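Local structure of histidine utilization repressor (Pseudomonas syringae pv. tomato, 2PKH) at residues Val51-Val62 with Gln126-Pro136. The protein probably represses the histidine utilization operon by binding its hutP region when inducer is absent, this chain being its C-terminal UTRA domain. Sequence-based numbering, arbitrary orientation.
Sequences VQIEDRFVNAQV and QPVTAARLIHP. With EDO (1,2-ethanediol), chain N.
Ile53, Asp55 and Phe57 pair with Ile134, Arg132 and Ala130 through reciprocal backbone hydrogen bonds, the axes of the two antiparallel segments coming within 4.6 Å and their N-to-C directions 167° apart. Asn59 N to Val128 O (3.0 Å) adds a further rung. These are the two middle strands of the six-stranded antiparallel sheet of the UTRA domain, distant in sequence yet neighbours at its centre.

On the face that carries Glu54, Arg56, Val58, Thr129, Ala131 and Leu133, Arg56 lies across the partner strand. Its chain, bent at chi3 (-59°), lays the guanidinium over the methyl of Ala131, whose CB sits 3.7 Å from Arg56 CZ. Within the guanidinium plane, Arg56 NE reaches Glu54 OE1 at 2.7 Å in a salt bridge that meets the carboxylate from above its plane, while Arg56 NH1 donates to Thr129 OG1 (3.1 Å). Thr129 OG1 in turn donates to Phe57 O (2.8 Å), approaching from above the carbonyl plane, whereas Ala130 N donates to the same oxygen with a smaller tilt from that plane. Helix 76-83 packs against this face through Pro76 and Leu80.

Farther along, the extended Gln52 runs beside His135, amide and ring planes 60° apart, and Leu133 CD2 fits against Glu54 CG at 3.6 Å. A 1,2-ethanediol, probably from the crystallisation liquor, gives a weak hydrogen bond to Gln52 OE1.

On the other face, Asp55 OD1 is hydrogen-bonded to His39 and Arg132 NH1 forms a salt bridge with Glu102.

This chain of hydrogen bonds, from carboxylate through guanidinium and hydroxyl to a carbonyl that accepts from two donors, fixes the rotation of Arg56 and probably keeps its buried charge balanced.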
# COMPACT_ATOMS: atom_id res chain seq x y z
N VAL B 51 10.45 -11.98 -17.94
CA VAL B 51 9.77 -11.85 -16.62
C VAL B 51 8.34 -11.43 -16.73
O VAL B 51 7.57 -11.59 -15.79
CB VAL B 51 10.51 -10.94 -15.62
CG1 VAL B 51 11.94 -11.53 -15.29
CG2 VAL B 51 10.69 -9.55 -16.19
N GLN B 52 7.97 -10.84 -17.88
CA GLN B 52 6.56 -10.31 -18.02
C GLN B 52 6.18 -10.21 -19.44
O GLN B 52 7.01 -9.79 -20.21
CB GLN B 52 6.51 -8.88 -17.51
CG GLN B 52 5.10 -8.43 -17.21
CD GLN B 52 5.00 -6.93 -16.98
OE1 GLN B 52 5.36 -6.17 -17.82
NE2 GLN B 52 4.57 -6.54 -15.82
N ILE B 53 4.95 -10.58 -19.79
CA ILE B 53 4.37 -10.13 -21.05
C ILE B 53 3.40 -8.99 -20.71
O ILE B 53 2.50 -9.17 -19.92
CB ILE B 53 3.61 -11.28 -21.83
CG1 ILE B 53 4.52 -12.50 -22.00
CG2 ILE B 53 3.28 -10.83 -23.28
CD1 ILE B 53 3.80 -13.66 -22.82
N GLU B 54 3.57 -7.82 -21.31
CA GLU B 54 2.65 -6.70 -20.93
C GLU B 54 1.81 -6.48 -22.20
O GLU B 54 2.38 -6.07 -23.21
CB GLU B 54 3.48 -5.43 -20.72
CG GLU B 54 2.69 -4.11 -20.64
CD GLU B 54 3.59 -2.83 -20.76
OE1 GLU B 54 3.25 -1.74 -20.22
OE2 GLU B 54 4.65 -2.93 -21.39
N ASP B 55 0.51 -6.79 -22.16
CA ASP B 55 -0.40 -6.62 -23.30
C ASP B 55 -1.26 -5.44 -22.94
O ASP B 55 -2.02 -5.54 -21.98
CB ASP B 55 -1.32 -7.84 -23.38
CG ASP B 55 -1.90 -8.01 -24.80
OD1 ASP B 55 -1.47 -7.23 -25.70
OD2 ASP B 55 -2.81 -8.87 -24.98
N ARG B 56 -1.05 -4.31 -23.61
CA ARG B 56 -1.54 -3.00 -23.16
C ARG B 56 -2.36 -2.34 -24.22
O ARG B 56 -1.95 -2.30 -25.38
CB ARG B 56 -0.34 -2.06 -22.80
CG ARG B 56 -0.78 -0.62 -22.38
CD ARG B 56 0.33 0.20 -21.70
NE ARG B 56 0.88 -0.40 -20.46
CZ ARG B 56 0.35 -0.29 -19.24
NH1 ARG B 56 -0.80 0.35 -19.05
NH2 ARG B 56 0.97 -0.89 -18.22
N PHE B 57 -3.47 -1.77 -23.82
CA PHE B 57 -4.31 -1.02 -24.76
C PHE B 57 -4.51 0.41 -24.26
O PHE B 57 -4.61 0.62 -23.03
CB PHE B 57 -5.67 -1.73 -24.87
CG PHE B 57 -5.54 -3.19 -25.28
CD1 PHE B 57 -5.77 -3.60 -26.60
CD2 PHE B 57 -5.13 -4.16 -24.31
CE1 PHE B 57 -5.59 -4.95 -26.95
CE2 PHE B 57 -4.96 -5.48 -24.67
CZ PHE B 57 -5.14 -5.86 -26.01
N VAL B 58 -4.61 1.38 -25.21
CA VAL B 58 -4.47 2.81 -24.92
C VAL B 58 -5.46 3.57 -25.76
O VAL B 58 -5.64 3.32 -26.96
CB VAL B 58 -3.02 3.37 -25.18
CG1 VAL B 58 -2.94 4.84 -24.89
CG2 VAL B 58 -1.89 2.54 -24.42
N ASN B 59 -6.14 4.46 -25.09
CA ASN B 59 -7.11 5.29 -25.72
C ASN B 59 -6.34 6.22 -26.64
O ASN B 59 -5.51 7.03 -26.17
CB ASN B 59 -7.86 6.14 -24.69
CG ASN B 59 -8.61 7.25 -25.37
OD1 ASN B 59 -8.20 8.40 -25.27
ND2 ASN B 59 -9.60 6.91 -26.21
N ALA B 60 -6.54 6.01 -27.92
CA ALA B 60 -5.94 6.85 -28.97
C ALA B 60 -6.14 8.39 -28.79
O ALA B 60 -5.26 9.15 -29.18
CB ALA B 60 -6.45 6.37 -30.29
N GLN B 61 -7.25 8.84 -28.18
CA GLN B 61 -7.48 10.29 -28.02
C GLN B 61 -6.60 10.90 -26.97
O GLN B 61 -6.27 12.06 -27.10
CB GLN B 61 -8.93 10.63 -27.64
CG GLN B 61 -9.98 9.80 -28.34
CD GLN B 61 -10.25 10.25 -29.74
OE1 GLN B 61 -10.94 11.26 -29.98
NE2 GLN B 61 -9.76 9.48 -30.71
N VAL B 62 -6.21 10.12 -25.94
CA VAL B 62 -5.44 10.61 -24.80
C VAL B 62 -3.96 10.66 -25.12
O VAL B 62 -3.25 11.57 -24.69
CB VAL B 62 -5.65 9.71 -23.52
CG1 VAL B 62 -4.70 10.06 -22.39
CG2 VAL B 62 -7.05 9.83 -23.01
N GLN B 126 -11.36 9.77 -16.95
CA GLN B 126 -11.17 9.14 -18.27
C GLN B 126 -10.21 7.95 -18.15
O GLN B 126 -9.10 8.11 -17.66
CB GLN B 126 -10.56 10.13 -19.24
CG GLN B 126 -10.45 9.63 -20.75
CD GLN B 126 -10.08 10.75 -21.67
OE1 GLN B 126 -9.32 11.63 -21.28
NE2 GLN B 126 -10.53 10.70 -22.91
N PRO B 127 -10.61 6.74 -18.63
CA PRO B 127 -9.68 5.60 -18.67
C PRO B 127 -8.64 5.91 -19.72
O PRO B 127 -9.00 6.43 -20.81
CB PRO B 127 -10.54 4.44 -19.16
CG PRO B 127 -11.93 4.84 -18.81
CD PRO B 127 -11.94 6.33 -19.13
N VAL B 128 -7.39 5.69 -19.38
CA VAL B 128 -6.33 5.99 -20.29
C VAL B 128 -5.86 4.70 -20.95
O VAL B 128 -5.55 4.66 -22.16
CB VAL B 128 -5.12 6.63 -19.54
CG1 VAL B 128 -3.85 6.66 -20.43
CG2 VAL B 128 -5.44 8.08 -19.02
N THR B 129 -5.74 3.66 -20.11
CA THR B 129 -5.09 2.45 -20.56
C THR B 129 -5.56 1.22 -19.74
O THR B 129 -6.01 1.37 -18.60
CB THR B 129 -3.53 2.63 -20.50
OG1 THR B 129 -2.91 1.45 -21.01
CG2 THR B 129 -3.05 2.90 -19.01
N ALA B 130 -5.53 0.03 -20.33
CA ALA B 130 -5.83 -1.21 -19.63
C ALA B 130 -4.77 -2.20 -20.06
O ALA B 130 -4.39 -2.22 -21.26
CB ALA B 130 -7.23 -1.70 -20.02
N ALA B 131 -4.25 -3.01 -19.13
CA ALA B 131 -3.13 -3.92 -19.47
C ALA B 131 -3.38 -5.29 -18.86
O ALA B 131 -3.95 -5.39 -17.78
CB ALA B 131 -1.76 -3.36 -18.97
N ARG B 132 -2.84 -6.30 -19.48
CA ARG B 132 -2.97 -7.66 -18.97
C ARG B 132 -1.55 -8.08 -18.83
O ARG B 132 -0.80 -8.11 -19.81
CB ARG B 132 -3.67 -8.54 -20.03
CG ARG B 132 -3.91 -9.97 -19.61
CD ARG B 132 -4.53 -10.76 -20.76
NE ARG B 132 -4.99 -12.04 -20.23
CZ ARG B 132 -4.26 -13.14 -20.26
NH1 ARG B 132 -3.07 -13.10 -20.83
NH2 ARG B 132 -4.72 -14.27 -19.73
N LEU B 133 -1.10 -8.33 -17.60
CA LEU B 133 0.36 -8.57 -17.41
C LEU B 133 0.51 -9.98 -16.88
O LEU B 133 -0.12 -10.35 -15.87
CB LEU B 133 0.91 -7.57 -16.38
CG LEU B 133 0.52 -6.08 -16.55
CD1 LEU B 133 0.77 -5.47 -15.18
CD2 LEU B 133 1.53 -5.58 -17.52
N ILE B 134 1.29 -10.80 -17.54
CA ILE B 134 1.41 -12.19 -17.07
C ILE B 134 2.86 -12.43 -16.73
O ILE B 134 3.74 -12.05 -17.51
CB ILE B 134 0.70 -13.21 -18.04
CG1 ILE B 134 1.04 -14.67 -17.70
CG2 ILE B 134 1.06 -12.93 -19.51
CD1 ILE B 134 -0.10 -15.67 -18.39
N HIS B 135 3.09 -12.98 -15.54
CA HIS B 135 4.44 -13.14 -15.05
C HIS B 135 4.65 -14.61 -14.74
O HIS B 135 3.75 -15.20 -14.17
CB HIS B 135 4.65 -12.39 -13.74
CG HIS B 135 4.14 -11.00 -13.75
ND1 HIS B 135 4.95 -9.90 -13.96
CD2 HIS B 135 2.88 -10.52 -13.62
CE1 HIS B 135 4.23 -8.80 -13.86
NE2 HIS B 135 2.97 -9.14 -13.68
N PRO B 136 5.84 -15.19 -15.08
CA PRO B 136 6.09 -16.51 -14.45
C PRO B 136 6.13 -16.43 -12.90
O PRO B 136 6.77 -15.58 -12.32
CB PRO B 136 7.45 -16.93 -15.03
CG PRO B 136 7.67 -16.00 -16.28
CD PRO B 136 7.01 -14.73 -15.88
C1 EDO N . 6.69 -1.93 -16.30
O1 EDO N . 8.10 -1.95 -16.43
C2 EDO N . 6.16 -3.13 -17.10
O2 EDO N . 4.71 -3.09 -17.10